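Local coordinates for protein Myo-inositol phosphohydrolase (Mitsuokella multacida, PDB 4WU3) that probably hydrolyses phosphate esters of myo-inositol hexakisphosphate (phytate) as a PTP-like phosphatase, and binds inositol tetrakisphosphate, at residues 61-66 and 244-249; 91-96 and 251-256; 114-119 and 237-242. The protein carries 2 engineered substitutions. All blocks are in the same frame, centred on the assembly; numbering follows the deposited sequence.

Contact 1: residues 61-66 and 244-249; sequences PRNFRM and AGMGRT. With PO4 (phosphate ion), chain G.
NH1 of R65 grips two backbone oxygens at once. It donates to G245 O across the contact at 2.8 Å and nearly straight (173°). It also donates to N63 O of its own segment at 3.0 Å. Both oxygens lie close to the guanidinium plane, and the two bonds fix how R65 is turned. CG of R65 sits between the backbone N and the carbonyl carbon (chi1 69°), and a bend at chi2 brings the chain back to the turn. The type II turn at P61–F64 is thereby tied to the loop at G245.

N63 adds a second tie. Its ND2 reaches A244 O at 2.8 Å, and the oxygen lies in the amide plane. The bond runs nearly along the C=O axis. R62 stretches out beside it. The CB of A244 lies over one face of its guanidinium, 3.5 Å from R62 NH1. M246 SD comes obliquely to R62 NH2 at 4.0 Å. G245 has a positive phi, which suits a residue without a side chain.

The loop held in this way is the phosphate-binding P-loop of a protein tyrosine phosphatase fold. M246 N meets phosphate O2 at 2.7 Å, and the backbone N of A244 and of R248 also donate to the ion. R248 clasps it with two further bonds in its guanidinium plane, R248 NE to O4 at 2.8 Å and R248 NH1 to O3 at 2.8 Å. Its NH2 pairs with E124 and L211 O, which steadies the group. T249 OG1 bonds to OG of the engineered S242.

M246 holds the N-cap position of helix 247-261. Strand 65-66 is the edge of the five-stranded sheet, antiparallel to strand 91-94. P61 and F64 rest on helix 99-108.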
ATOM      1  N   PRO A  61      11.747  15.315 -24.717  1.00 11.63           N
ATOM      2  CA  PRO A  61      10.496  15.051 -24.030  1.00 10.77           C
ATOM      3  C   PRO A  61      10.444  15.624 -22.626  1.00 10.99           C
ATOM      4  O   PRO A  61      11.429  16.134 -22.112  1.00 10.34           O
ATOM      5  CB  PRO A  61      10.445  13.534 -23.972  1.00 11.32           C
ATOM      6  CG  PRO A  61      11.872  13.113 -23.927  1.00 12.40           C
ATOM      7  CD  PRO A  61      12.624  14.130 -24.750  1.00 12.65           C
ATOM      8  N   ARG A  62       9.263  15.507 -22.034  1.00 11.44           N
ATOM      9  CA  ARG A  62       8.963  15.902 -20.673  1.00 10.45           C
ATOM     10  C   ARG A  62       9.943  15.324 -19.657  1.00 10.02           C
ATOM     11  O   ARG A  62      10.275  14.142 -19.696  1.00  9.43           O
ATOM     12  CB  ARG A  62       7.536  15.428 -20.365  1.00 12.25           C
ATOM     13  CG  ARG A  62       7.045  15.643 -18.944  1.00 13.66           C
ATOM     14  CD  ARG A  62       5.658  15.048 -18.790  1.00 14.15           C
ATOM     15  NE  ARG A  62       5.089  15.294 -17.467  1.00 15.50           N
ATOM     16  CZ  ARG A  62       4.091  14.592 -16.947  1.00 14.14           C
ATOM     17  NH1 ARG A  62       3.547  13.596 -17.632  1.00 14.43           N
ATOM     18  NH2 ARG A  62       3.638  14.883 -15.742  1.00 15.86           N
ATOM     19  N   ASN A  63      10.404  16.181 -18.753  1.00  9.94           N
ATOM     20  CA  ASN A  63      11.263  15.776 -17.648  1.00 10.47           C
ATOM     21  C   ASN A  63      12.564  15.139 -18.079  1.00 10.36           C
ATOM     22  O   ASN A  63      13.136  14.338 -17.345  1.00 12.61           O
ATOM     23  CB  ASN A  63      10.503  14.827 -16.707  1.00 10.57           C
ATOM     24  CG  ASN A  63       9.467  15.557 -15.887  1.00 11.06           C
ATOM     25  OD1 ASN A  63       9.691  16.699 -15.478  1.00 10.41           O
ATOM     26  ND2 ASN A  63       8.317  14.921 -15.665  1.00 10.81           N
ATOM     27  N   PHE A  64      13.045  15.491 -19.259  1.00 10.06           N
ATOM     28  CA  PHE A  64      14.331  14.982 -19.695  1.00 10.35           C
ATOM     29  C   PHE A  64      15.449  15.510 -18.791  1.00 10.98           C
ATOM     30  O   PHE A  64      15.488  16.692 -18.468  1.00 12.90           O
ATOM     31  CB  PHE A  64      14.635  15.379 -21.135  1.00  9.81           C
ATOM     32  CG  PHE A  64      15.985  14.917 -21.591  1.00 10.52           C
ATOM     33  CD1 PHE A  64      16.151  13.653 -22.138  1.00 10.52           C
ATOM     34  CD2 PHE A  64      17.093  15.717 -21.422  1.00 10.24           C
ATOM     35  CE1 PHE A  64      17.395  13.211 -22.523  1.00 10.03           C
ATOM     36  CE2 PHE A  64      18.339  15.276 -21.810  1.00 10.26           C
ATOM     37  CZ  PHE A  64      18.492  14.022 -22.355  1.00  9.58           C
ATOM     38  N   ARG A  65      16.361  14.640 -18.386  1.00 11.05           N
ATOM     39  CA  ARG A  65      17.580  15.103 -17.738  1.00 11.37           C
ATOM     40  C   ARG A  65      18.700  14.119 -17.968  1.00 12.14           C
ATOM     41  O   ARG A  65      18.465  12.937 -18.204  1.00 11.95           O
ATOM     42  CB  ARG A  65      17.389  15.324 -16.237  1.00 12.30           C
ATOM     43  CG  ARG A  65      17.176  14.058 -15.407  1.00 12.06           C
ATOM     44  CD  ARG A  65      15.718  13.625 -15.423  1.00 11.26           C
ATOM     45  NE  ARG A  65      15.366  12.813 -14.265  1.00 10.49           N
ATOM     46  CZ  ARG A  65      14.154  12.310 -14.050  1.00 10.14           C
ATOM     47  NH1 ARG A  65      13.179  12.521 -14.914  1.00 10.91           N
ATOM     48  NH2 ARG A  65      13.914  11.590 -12.977  1.00 10.09           N
ATOM     49  N   MET A  66      19.920  14.633 -17.940  1.00 12.53           N
ATOM     50  CA  MET A  66      21.097  13.800 -17.971  1.00 13.02           C
ATOM     51  C   MET A  66      21.714  13.810 -16.586  1.00 12.42           C
ATOM     52  O   MET A  66      21.530  14.750 -15.826  1.00  9.55           O
ATOM     53  CB  MET A  66      22.081  14.320 -19.008  1.00 16.69           C
ATOM     54  CG  MET A  66      21.674  13.932 -20.420  1.00 18.83           C
ATOM     55  SD  MET A  66      22.597  14.803 -21.668  1.00 25.57           S
ATOM     56  CE  MET A  66      24.287  14.361 -21.280  1.00 26.44           C
ATOM     57  N   ALA A 244       5.628   9.310 -17.022  1.00  8.01           N
ATOM     58  CA  ALA A 244       5.799  10.724 -16.727  1.00  8.90           C
ATOM     59  C   ALA A 244       7.257  11.096 -16.463  1.00 10.22           C
ATOM     60  O   ALA A 244       7.600  12.271 -16.388  1.00 12.49           O
ATOM     61  CB  ALA A 244       4.934  11.107 -15.538  1.00  9.28           C
ATOM     62  N   GLY A 245       8.119  10.094 -16.336  1.00 10.44           N
ATOM     63  CA  GLY A 245       9.509  10.324 -16.005  1.00  9.93           C
ATOM     64  C   GLY A 245       9.640  10.813 -14.575  1.00 10.51           C
ATOM     65  O   GLY A 245      10.629  11.476 -14.206  1.00  9.13           O
ATOM     66  N   MET A 246       8.641  10.469 -13.768  1.00  9.70           N
ATOM     67  CA  MET A 246       8.606  10.868 -12.367  1.00  9.43           C
ATOM     68  C   MET A 246       8.960   9.714 -11.428  1.00  8.74           C
ATOM     69  O   MET A 246      10.129   9.529 -11.114  1.00  9.53           O
ATOM     70  CB  MET A 246       7.239  11.473 -12.029  1.00 10.12           C
ATOM     71  CG  MET A 246       7.006  12.782 -12.767  1.00 11.65           C
ATOM     72  SD  MET A 246       5.432  13.598 -12.423  1.00 13.07           S
ATOM     73  CE  MET A 246       5.729  14.130 -10.737  1.00 12.64           C
ATOM     74  N   GLY A 247       7.970   8.939 -10.991  1.00  7.77           N
ATOM     75  CA  GLY A 247       8.194   7.880  -9.998  1.00  7.53           C
ATOM     76  C   GLY A 247       9.123   6.730 -10.391  1.00  6.78           C
ATOM     77  O   GLY A 247      10.221   6.568  -9.844  1.00  5.62           O
ATOM     78  N   ARG A 248       8.671   5.904 -11.325  1.00  6.15           N
ATOM     79  CA  ARG A 248       9.437   4.727 -11.700  1.00  5.89           C
ATOM     80  C   ARG A 248      10.770   5.153 -12.272  1.00  6.13           C
ATOM     81  O   ARG A 248      11.791   4.503 -12.022  1.00  6.09           O
ATOM     82  CB  ARG A 248       8.676   3.863 -12.709  1.00  5.49           C
ATOM     83  CG  ARG A 248       7.441   3.199 -12.140  1.00  5.19           C
ATOM     84  CD  ARG A 248       6.511   2.691 -13.242  1.00  4.98           C
ATOM     85  NE  ARG A 248       5.827   3.765 -13.972  1.00  4.56           N
ATOM     86  CZ  ARG A 248       4.997   3.555 -14.991  1.00  4.32           C
ATOM     87  NH1 ARG A 248       4.413   4.579 -15.596  1.00  4.23           N
ATOM     88  NH2 ARG A 248       4.755   2.314 -15.415  1.00  4.16           N
ATOM     89  N   THR A 249      10.770   6.251 -13.027  1.00  6.33           N
ATOM     90  CA  THR A 249      12.005   6.749 -13.645  1.00  6.32           C
ATOM     91  C   THR A 249      13.009   7.188 -12.576  1.00  6.17           C
ATOM     92  O   THR A 249      14.192   6.871 -12.657  1.00  6.63           O
ATOM     93  CB  THR A 249      11.727   7.888 -14.649  1.00  7.00           C
ATOM     94  OG1 THR A 249      11.092   7.353 -15.817  1.00  7.82           O
ATOM     95  CG2 THR A 249      13.006   8.564 -15.083  1.00  7.30           C
TER
HETATM   96  P   PO4 G 703       5.924   7.567 -13.687  1.00 12.76           P
HETATM   97  O1  PO4 G 703       5.161   8.566 -12.851  1.00 11.22           O
HETATM   98  O2  PO4 G 703       7.231   8.231 -14.059  1.00 11.77           O
HETATM   99  O3  PO4 G 703       5.146   7.187 -14.920  1.00 10.61           O
HETATM  100  O4  PO4 G 703       6.228   6.291 -12.923  1.00 13.39           O

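Contact 2: residues 91-96 and 251-256; sequences VSASSC and IFMVMH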
ATOM      1  N   VAL A  91      24.207   8.438 -18.284  1.00  8.25           N
ATOM      2  CA  VAL A  91      22.837   8.133 -18.028  1.00  7.64           C
ATOM      3  C   VAL A  91      21.953   9.333 -18.361  1.00  7.32           C
ATOM      4  O   VAL A  91      22.362  10.484 -18.179  1.00  6.77           O
ATOM      5  CB  VAL A  91      22.678   7.740 -16.548  1.00  7.43           C
ATOM      6  CG1 VAL A  91      22.670   8.974 -15.657  1.00  7.41           C
ATOM      7  CG2 VAL A  91      21.410   6.941 -16.357  1.00  7.67           C
ATOM      8  N   SER A  92      20.756   9.063 -18.871  1.00  6.99           N
ATOM      9  CA  SER A  92      19.720  10.101 -18.984  1.00  7.38           C
ATOM     10  C   SER A  92      18.366   9.483 -18.663  1.00  6.99           C
ATOM     11  O   SER A  92      18.270   8.280 -18.457  1.00  6.06           O
ATOM     12  CB  SER A  92      19.707  10.766 -20.372  1.00  7.27           C
ATOM     13  OG  SER A  92      19.535   9.813 -21.405  1.00  7.38           O
ATOM     14  N   ALA A  93      17.333  10.324 -18.597  1.00  6.97           N
ATOM     15  CA  ALA A  93      15.992   9.887 -18.227  1.00  6.78           C
ATOM     16  C   ALA A  93      14.934  10.891 -18.686  1.00  6.59           C
ATOM     17  O   ALA A  93      15.237  12.056 -18.963  1.00  6.05           O
ATOM     18  CB  ALA A  93      15.906   9.696 -16.719  1.00  7.05           C
ATOM     19  N   SER A  94      13.690  10.435 -18.759  1.00  6.39           N
ATOM     20  CA  SER A  94      12.596  11.284 -19.217  1.00  6.54           C
ATOM     21  C   SER A  94      11.289  10.562 -19.109  1.00  7.30           C
ATOM     22  O   SER A  94      11.239   9.394 -18.739  1.00  6.58           O
ATOM     23  CB  SER A  94      12.782  11.667 -20.689  1.00  6.36           C
ATOM     24  OG  SER A  94      12.644  10.524 -21.519  1.00  6.28           O
ATOM     25  N   SER A  95      10.229  11.291 -19.460  1.00  8.90           N
ATOM     26  CA  SER A  95       8.926  10.727 -19.746  1.00  8.62           C
ATOM     27  C   SER A  95       9.001   9.848 -20.981  1.00  8.94           C
ATOM     28  O   SER A  95      10.023   9.784 -21.660  1.00  8.92           O
ATOM     29  CB  SER A  95       7.962  11.856 -20.081  1.00  9.37           C
ATOM     30  OG  SER A  95       8.246  12.375 -21.384  1.00  9.57           O
ATOM     31  N   CYS A  96       7.888   9.216 -21.316  1.00  8.96           N
ATOM     32  CA  CYS A  96       7.825   8.526 -22.566  1.00  9.51           C
ATOM     33  C   CYS A  96       7.992   9.562 -23.669  1.00  8.65           C
ATOM     34  O   CYS A  96       7.845  10.757 -23.432  1.00  8.64           O
ATOM     35  CB  CYS A  96       6.519   7.738 -22.693  1.00 10.68           C
ATOM     36  SG  CYS A  96       5.009   8.705 -22.619  1.00 12.75           S
ATOM     37  N   ILE A 251      13.130   6.270  -9.358  1.00  5.58           N
ATOM     38  CA  ILE A 251      13.600   5.100  -8.658  1.00  5.53           C
ATOM     39  C   ILE A 251      14.810   4.531  -9.376  1.00  5.56           C
ATOM     40  O   ILE A 251      15.806   4.191  -8.734  1.00  5.93           O
ATOM     41  CB  ILE A 251      12.536   3.985  -8.585  1.00  5.75           C
ATOM     42  CG1 ILE A 251      11.450   4.343  -7.572  1.00  5.76           C
ATOM     43  CG2 ILE A 251      13.190   2.670  -8.205  1.00  5.39           C
ATOM     44  CD1 ILE A 251      10.218   3.473  -7.688  1.00  6.22           C
ATOM     45  N   PHE A 252      14.735   4.413 -10.697  1.00  4.91           N
ATOM     46  CA  PHE A 252      15.824   3.774 -11.424  1.00  5.03           C
ATOM     47  C   PHE A 252      17.032   4.663 -11.677  1.00  5.48           C
ATOM     48  O   PHE A 252      18.147   4.155 -11.830  1.00  5.77           O
ATOM     49  CB  PHE A 252      15.341   3.130 -12.714  1.00  4.65           C
ATOM     50  CG  PHE A 252      14.775   1.779 -12.498  1.00  4.61           C
ATOM     51  CD1 PHE A 252      13.544   1.633 -11.906  1.00  4.82           C
ATOM     52  CD2 PHE A 252      15.491   0.648 -12.847  1.00  4.62           C
ATOM     53  CE1 PHE A 252      13.022   0.375 -11.671  1.00  4.85           C
ATOM     54  CE2 PHE A 252      14.987  -0.610 -12.610  1.00  4.59           C
ATOM     55  CZ  PHE A 252      13.755  -0.743 -12.022  1.00  4.90           C
ATOM     56  N   MET A 253      16.821   5.972 -11.704  1.00  6.23           N
ATOM     57  CA  MET A 253      17.925   6.930 -11.756  1.00  6.91           C
ATOM     58  C   MET A 253      18.707   6.887 -10.448  1.00  7.07           C
ATOM     59  O   MET A 253      19.943   6.971 -10.445  1.00  6.25           O
ATOM     60  CB  MET A 253      17.403   8.344 -12.006  1.00  7.44           C
ATOM     61  CG  MET A 253      17.105   8.625 -13.469  1.00  7.86           C
ATOM     62  SD  MET A 253      18.593   8.602 -14.489  1.00  8.94           S
ATOM     63  CE  MET A 253      19.207  10.260 -14.201  1.00  9.30           C
ATOM     64  N   VAL A 254      17.969   6.751  -9.344  1.00  6.98           N
ATOM     65  CA  VAL A 254      18.555   6.562  -8.014  1.00  6.75           C
ATOM     66  C   VAL A 254      19.295   5.227  -7.909  1.00  6.60           C
ATOM     67  O   VAL A 254      20.405   5.182  -7.386  1.00  6.59           O
ATOM     68  CB  VAL A 254      17.482   6.652  -6.913  1.00  6.90           C
ATOM     69  CG1 VAL A 254      17.995   6.093  -5.594  1.00  6.75           C
ATOM     70  CG2 VAL A 254      17.051   8.097  -6.735  1.00  7.04           C
ATOM     71  N   MET A 255      18.701   4.145  -8.404  1.00  6.25           N
ATOM     72  CA  MET A 255      19.406   2.855  -8.458  1.00  6.81           C
ATOM     73  C   MET A 255      20.715   2.936  -9.259  1.00  6.83           C
ATOM     74  O   MET A 255      21.751   2.424  -8.839  1.00  6.58           O
ATOM     75  CB  MET A 255      18.511   1.772  -9.067  1.00  7.18           C
ATOM     76  CG  MET A 255      17.350   1.354  -8.180  1.00  8.08           C
ATOM     77  SD  MET A 255      16.138   0.358  -9.075  1.00  8.87           S
ATOM     78  CE  MET A 255      17.103  -1.113  -9.447  1.00  8.47           C
ATOM     79  N   HIS A 256      20.657   3.575 -10.419  1.00  7.07           N
ATOM     80  CA  HIS A 256      21.835   3.746 -11.267  1.00  7.12           C
ATOM     81  C   HIS A 256      22.943   4.484 -10.511  1.00  7.25           C
ATOM     82  O   HIS A 256      24.087   4.028 -10.462  1.00  6.17           O
ATOM     83  CB  HIS A 256      21.439   4.517 -12.536  1.00  7.32           C
ATOM     84  CG  HIS A 256      22.469   4.488 -13.625  1.00  7.07           C
ATOM     85  ND1 HIS A 256      22.448   3.564 -14.649  1.00  7.73           N
ATOM     86  CD2 HIS A 256      23.540   5.279 -13.857  1.00  7.24           C
ATOM     87  CE1 HIS A 256      23.471   3.782 -15.458  1.00  7.43           C
ATOM     88  NE2 HIS A 256      24.143   4.823 -15.003  1.00  7.42           N
TER
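M253 lies against A93 and V91. Its CG meets the CB of A93 at 3.6 Å. The chain bends at chi2 (-66°) and again at chi3; this turns the thioether toward V91, and the two side chains cross at a slant. SD then comes within 3.8 Å of V91 CG2, and the methyl CE lies 4.0 Å from V91 CG1. M253 also touches Y240 of strand 237-241 and Q274 of helix 267-276.

V254 and M255 face the other way. V254 packs on helices 267-276 and 291-313, and M255 on F303 and F307 of the latter. Helix 247-261 is thus sandwiched between these helices and the mixed sheet. It runs antiparallel to strand 91-94 (170°), with the two segment axes 9.6 Å apart. This is the helix that leaves the P-loop in the protein tyrosine phosphatase fold, here covering one face of the sheet.

One turn on from M253, H256 turns a ring face to V91. V91 CG2 sits over the ring centre, 3.6 Å from the H256 centroid and only 7° off the normal, a CH-pi contact. V91 CB stands 3.6 Å from H256 NE2 over the same face. CG of H256 is anti to its backbone N, which carries the ring out to the strand. Two bonds fix the rotation of the ring. ND1 pairs with Y240 OH, and NE2 with M89 O just before the strand.

Contact 3: residues 114-119 and 237-242; sequences SQFYDV and WLHYHS. Engineered in segment 237-242: S242 (natural residue Cys). With PO4 (phosphate ion), chain G.
F116 lies beside W237 and H239 on one face of the sheet. Its CD1 meets W237 CD1 at 3.7 Å, and its CZ presses on H239 CB at 3.3 Å. The three rings form an aromatic cluster; F116 is near parallel to each of the other two but slid away. On the other face, V119 CG1 lies alongside the Y240 ring, 3.6 Å from Y240 CD1. There too, Y117 CB packs on L238 CD2 at 3.4 Å.

H241 turns its ring edge to D118. CG of H241 stands between the backbone N and the carbonyl carbon (chi1 88°), which swings the ring toward strand 116-119. Ring and carboxylate are nearly coplanar (14°), with H241 CD2 3.0 Å from D118 OD1. H241 ND1 donates to S242 O at 2.9 Å, and its NE2 bonds E195. A leucine in place of H241 would probably leave E195 and S242 O without these partners and free the chain before the P-loop to shift.

A parallel ladder sets these groups in register, from W237 N–Q115 O at 2.7 Å to H241 N–V119 O at 3.0 Å. Further out, H239 is fixed by S92 and S94, one on each ring nitrogen, and Y240 OH by H256.

Engineered S242 (naturally Cys) bonds the phosphate through OG. A central parallel strand running into the P-loop marks the protein tyrosine phosphatase fold.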
ATOM      1  N   SER A 114      24.272   2.814 -31.443  1.00 14.16           N
ATOM      2  CA  SER A 114      24.712   1.463 -31.069  1.00 14.70           C
ATOM      3  C   SER A 114      25.117   1.348 -29.590  1.00 13.36           C
ATOM      4  O   SER A 114      25.154   0.250 -29.036  1.00 11.69           O
ATOM      5  CB  SER A 114      25.867   0.999 -31.969  1.00 15.97           C
ATOM      6  OG  SER A 114      26.977   1.893 -31.907  1.00 18.52           O
ATOM      7  N   GLN A 115      25.399   2.476 -28.955  1.00 12.64           N
ATOM      8  CA  GLN A 115      25.730   2.486 -27.533  1.00 14.73           C
ATOM      9  C   GLN A 115      24.575   2.914 -26.617  1.00 13.28           C
ATOM     10  O   GLN A 115      24.749   3.052 -25.412  1.00 13.07           O
ATOM     11  CB  GLN A 115      26.940   3.384 -27.302  1.00 16.17           C
ATOM     12  CG  GLN A 115      28.236   2.659 -27.593  1.00 17.38           C
ATOM     13  CD  GLN A 115      28.342   2.239 -29.036  1.00 21.23           C
ATOM     14  OE1 GLN A 115      28.433   1.059 -29.364  1.00 22.97           O
ATOM     15  NE2 GLN A 115      28.368   3.212 -29.899  1.00 23.42           N
ATOM     16  N   PHE A 116      23.391   3.091 -27.188  1.00 12.90           N
ATOM     17  CA  PHE A 116      22.273   3.670 -26.460  1.00 11.45           C
ATOM     18  C   PHE A 116      21.271   2.572 -26.105  1.00 11.00           C
ATOM     19  O   PHE A 116      20.863   1.797 -26.970  1.00  9.51           O
ATOM     20  CB  PHE A 116      21.622   4.758 -27.320  1.00 11.05           C
ATOM     21  CG  PHE A 116      20.482   5.475 -26.652  1.00 11.10           C
ATOM     22  CD1 PHE A 116      20.704   6.589 -25.878  1.00 10.85           C
ATOM     23  CD2 PHE A 116      19.185   5.050 -26.832  1.00 11.08           C
ATOM     24  CE1 PHE A 116      19.656   7.249 -25.263  1.00 11.50           C
ATOM     25  CE2 PHE A 116      18.137   5.709 -26.231  1.00 11.09           C
ATOM     26  CZ  PHE A 116      18.372   6.810 -25.441  1.00 11.46           C
ATOM     27  N   TYR A 117      20.894   2.507 -24.827  1.00  9.87           N
ATOM     28  CA  TYR A 117      19.920   1.520 -24.352  1.00  9.04           C
ATOM     29  C   TYR A 117      18.680   2.214 -23.805  1.00  8.51           C
ATOM     30  O   TYR A 117      18.750   2.956 -22.837  1.00  9.08           O
ATOM     31  CB  TYR A 117      20.532   0.611 -23.279  1.00  8.73           C
ATOM     32  CG  TYR A 117      21.615  -0.287 -23.824  1.00  9.34           C
ATOM     33  CD1 TYR A 117      22.877   0.214 -24.086  1.00  9.31           C
ATOM     34  CD2 TYR A 117      21.372  -1.633 -24.108  1.00  9.92           C
ATOM     35  CE1 TYR A 117      23.871  -0.590 -24.608  1.00 10.05           C
ATOM     36  CE2 TYR A 117      22.372  -2.446 -24.639  1.00  9.51           C
ATOM     37  CZ  TYR A 117      23.620  -1.917 -24.875  1.00  9.56           C
ATOM     38  OH  TYR A 117      24.644  -2.694 -25.393  1.00 10.89           O
ATOM     39  N   ASP A 118      17.551   1.978 -24.457  1.00  8.12           N
ATOM     40  CA  ASP A 118      16.269   2.442 -23.987  1.00  7.84           C
ATOM     41  C   ASP A 118      15.796   1.457 -22.941  1.00  7.23           C
ATOM     42  O   ASP A 118      15.537   0.294 -23.246  1.00  7.55           O
ATOM     43  CB  ASP A 118      15.282   2.502 -25.153  1.00  8.78           C
ATOM     44  CG  ASP A 118      13.863   2.809 -24.715  1.00  9.23           C
ATOM     45  OD1 ASP A 118      13.680   3.483 -23.677  1.00 10.87           O
ATOM     46  OD2 ASP A 118      12.923   2.382 -25.424  1.00  9.24           O
ATOM     47  N   VAL A 119      15.717   1.920 -21.700  1.00  6.38           N
ATOM     48  CA  VAL A 119      15.169   1.117 -20.623  1.00  6.16           C
ATOM     49  C   VAL A 119      13.747   1.567 -20.370  1.00  5.82           C
ATOM     50  O   VAL A 119      13.503   2.601 -19.731  1.00  5.71           O
ATOM     51  CB  VAL A 119      16.001   1.233 -19.332  1.00  6.53           C
ATOM     52  CG1 VAL A 119      15.417   0.355 -18.238  1.00  6.66           C
ATOM     53  CG2 VAL A 119      17.453   0.845 -19.599  1.00  6.27           C
ATOM     54  N   TRP A 237      25.253   3.658 -22.848  1.00  8.54           N
ATOM     55  CA  TRP A 237      24.506   4.789 -22.348  1.00  8.14           C
ATOM     56  C   TRP A 237      23.093   4.315 -22.062  1.00  7.94           C
ATOM     57  O   TRP A 237      22.450   3.736 -22.924  1.00  7.98           O
ATOM     58  CB  TRP A 237      24.502   5.932 -23.359  1.00  7.70           C
ATOM     59  CG  TRP A 237      23.818   7.131 -22.827  1.00  7.09           C
ATOM     60  CD1 TRP A 237      22.479   7.306 -22.695  1.00  7.02           C
ATOM     61  CD2 TRP A 237      24.431   8.316 -22.328  1.00  7.09           C
ATOM     62  NE1 TRP A 237      22.211   8.525 -22.146  1.00  7.17           N
ATOM     63  CE2 TRP A 237      23.395   9.168 -21.900  1.00  7.44           C
ATOM     64  CE3 TRP A 237      25.751   8.735 -22.181  1.00  6.79           C
ATOM     65  CZ2 TRP A 237      23.639  10.429 -21.361  1.00  6.80           C
ATOM     66  CZ3 TRP A 237      25.993   9.974 -21.630  1.00  7.03           C
ATOM     67  CH2 TRP A 237      24.943  10.809 -21.233  1.00  7.32           C
ATOM     68  N   LEU A 238      22.637   4.548 -20.835  1.00  8.41           N
ATOM     69  CA  LEU A 238      21.313   4.125 -20.388  1.00  7.99           C
ATOM     70  C   LEU A 238      20.336   5.292 -20.281  1.00  7.36           C
ATOM     71  O   LEU A 238      20.608   6.291 -19.623  1.00  6.39           O
ATOM     72  CB  LEU A 238      21.416   3.441 -19.025  1.00  8.33           C
ATOM     73  CG  LEU A 238      22.152   2.098 -19.000  1.00  9.18           C
ATOM     74  CD1 LEU A 238      21.958   1.414 -17.654  1.00 10.00           C
ATOM     75  CD2 LEU A 238      21.677   1.192 -20.122  1.00  9.63           C
ATOM     76  N   HIS A 239      19.194   5.152 -20.941  1.00  7.17           N
ATOM     77  CA  HIS A 239      18.134   6.132 -20.838  1.00  6.96           C
ATOM     78  C   HIS A 239      16.913   5.460 -20.237  1.00  6.97           C
ATOM     79  O   HIS A 239      16.322   4.581 -20.865  1.00  7.48           O
ATOM     80  CB  HIS A 239      17.775   6.702 -22.213  1.00  7.30           C
ATOM     81  CG  HIS A 239      16.734   7.764 -22.151  1.00  6.76           C
ATOM     82  ND1 HIS A 239      17.033   9.074 -21.852  1.00  6.78           N
ATOM     83  CD2 HIS A 239      15.386   7.703 -22.279  1.00  6.91           C
ATOM     84  CE1 HIS A 239      15.918   9.780 -21.820  1.00  7.15           C
ATOM     85  NE2 HIS A 239      14.903   8.974 -22.079  1.00  6.98           N
ATOM     86  N   TYR A 240      16.559   5.858 -19.014  1.00  6.68           N
ATOM     87  CA  TYR A 240      15.412   5.298 -18.311  1.00  6.39           C
ATOM     88  C   TYR A 240      14.169   6.130 -18.589  1.00  6.78           C
ATOM     89  O   TYR A 240      14.213   7.373 -18.612  1.00  7.35           O
ATOM     90  CB  TYR A 240      15.643   5.290 -16.800  1.00  5.83           C
ATOM     91  CG  TYR A 240      16.823   4.480 -16.343  1.00  5.60           C
ATOM     92  CD1 TYR A 240      16.753   3.103 -16.269  1.00  5.33           C
ATOM     93  CD2 TYR A 240      18.006   5.100 -15.962  1.00  5.60           C
ATOM     94  CE1 TYR A 240      17.838   2.360 -15.846  1.00  5.38           C
ATOM     95  CE2 TYR A 240      19.092   4.372 -15.539  1.00  5.27           C
ATOM     96  CZ  TYR A 240      19.011   3.000 -15.480  1.00  5.33           C
ATOM     97  OH  TYR A 240      20.108   2.264 -15.068  1.00  4.88           O
ATOM     98  N   HIS A 241      13.052   5.455 -18.800  1.00  6.92           N
ATOM     99  CA  HIS A 241      11.795   6.171 -18.906  1.00  6.97           C
ATOM    100  C   HIS A 241      10.583   5.342 -18.461  1.00  7.05           C
ATOM    101  O   HIS A 241      10.580   4.103 -18.511  1.00  5.95           O
ATOM    102  CB  HIS A 241      11.605   6.684 -20.330  1.00  7.15           C
ATOM    103  CG  HIS A 241      10.934   5.707 -21.233  1.00  7.29           C
ATOM    104  ND1 HIS A 241       9.563   5.562 -21.278  1.00  8.19           N
ATOM    105  CD2 HIS A 241      11.439   4.823 -22.121  1.00  7.34           C
ATOM    106  CE1 HIS A 241       9.255   4.622 -22.151  1.00  8.34           C
ATOM    107  NE2 HIS A 241      10.376   4.158 -22.675  1.00  8.20           N
ATOM    108  N   SER A 242       9.558   6.056 -18.020  1.00  7.36           N
ATOM    109  CA  SER A 242       8.299   5.461 -17.637  1.00  8.01           C
ATOM    110  C   SER A 242       7.211   6.208 -18.417  1.00  8.92           C
ATOM    111  O   SER A 242       7.410   6.495 -19.609  1.00  9.78           O
ATOM    112  CB  SER A 242       8.117   5.576 -16.129  1.00  8.59           C
ATOM    113  OG  SER A 242       8.629   6.815 -15.647  1.00  8.77           O
TER
HETATM  114  P   PO4 G 703       5.924   7.567 -13.687  1.00 12.76           P
HETATM  115  O1  PO4 G 703       5.161   8.566 -12.851  1.00 11.22           O
HETATM  116  O2  PO4 G 703       7.231   8.231 -14.059  1.00 11.77           O
HETATM  117  O3  PO4 G 703       5.146   7.187 -14.920  1.00 10.61           O
HETATM  118  O4  PO4 G 703       6.228   6.291 -12.923  1.00 13.39           O

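How the contacts relate
From the N terminus, the chain first lays down segment 61-66, then strand 91-94, then strand 116-122. Strand 237-241 comes back beside strand 116-122 and closes contact 3. The P-loop follows directly and closes contact 1 against segment 61-66. Helix 247-261 then closes contact 2 on strand 91-94. Contact 3 is nested inside the loops of both others, while contacts 1 and 2 cross. All three reach one mixed sheet. Contact 1 joins its edge strand to the P-loop, contact 2 lays helix 247-261 on the neighbouring strand 91-94, and contact 3 pairs two inner strands. Contacts 1 and 3 share the phosphate.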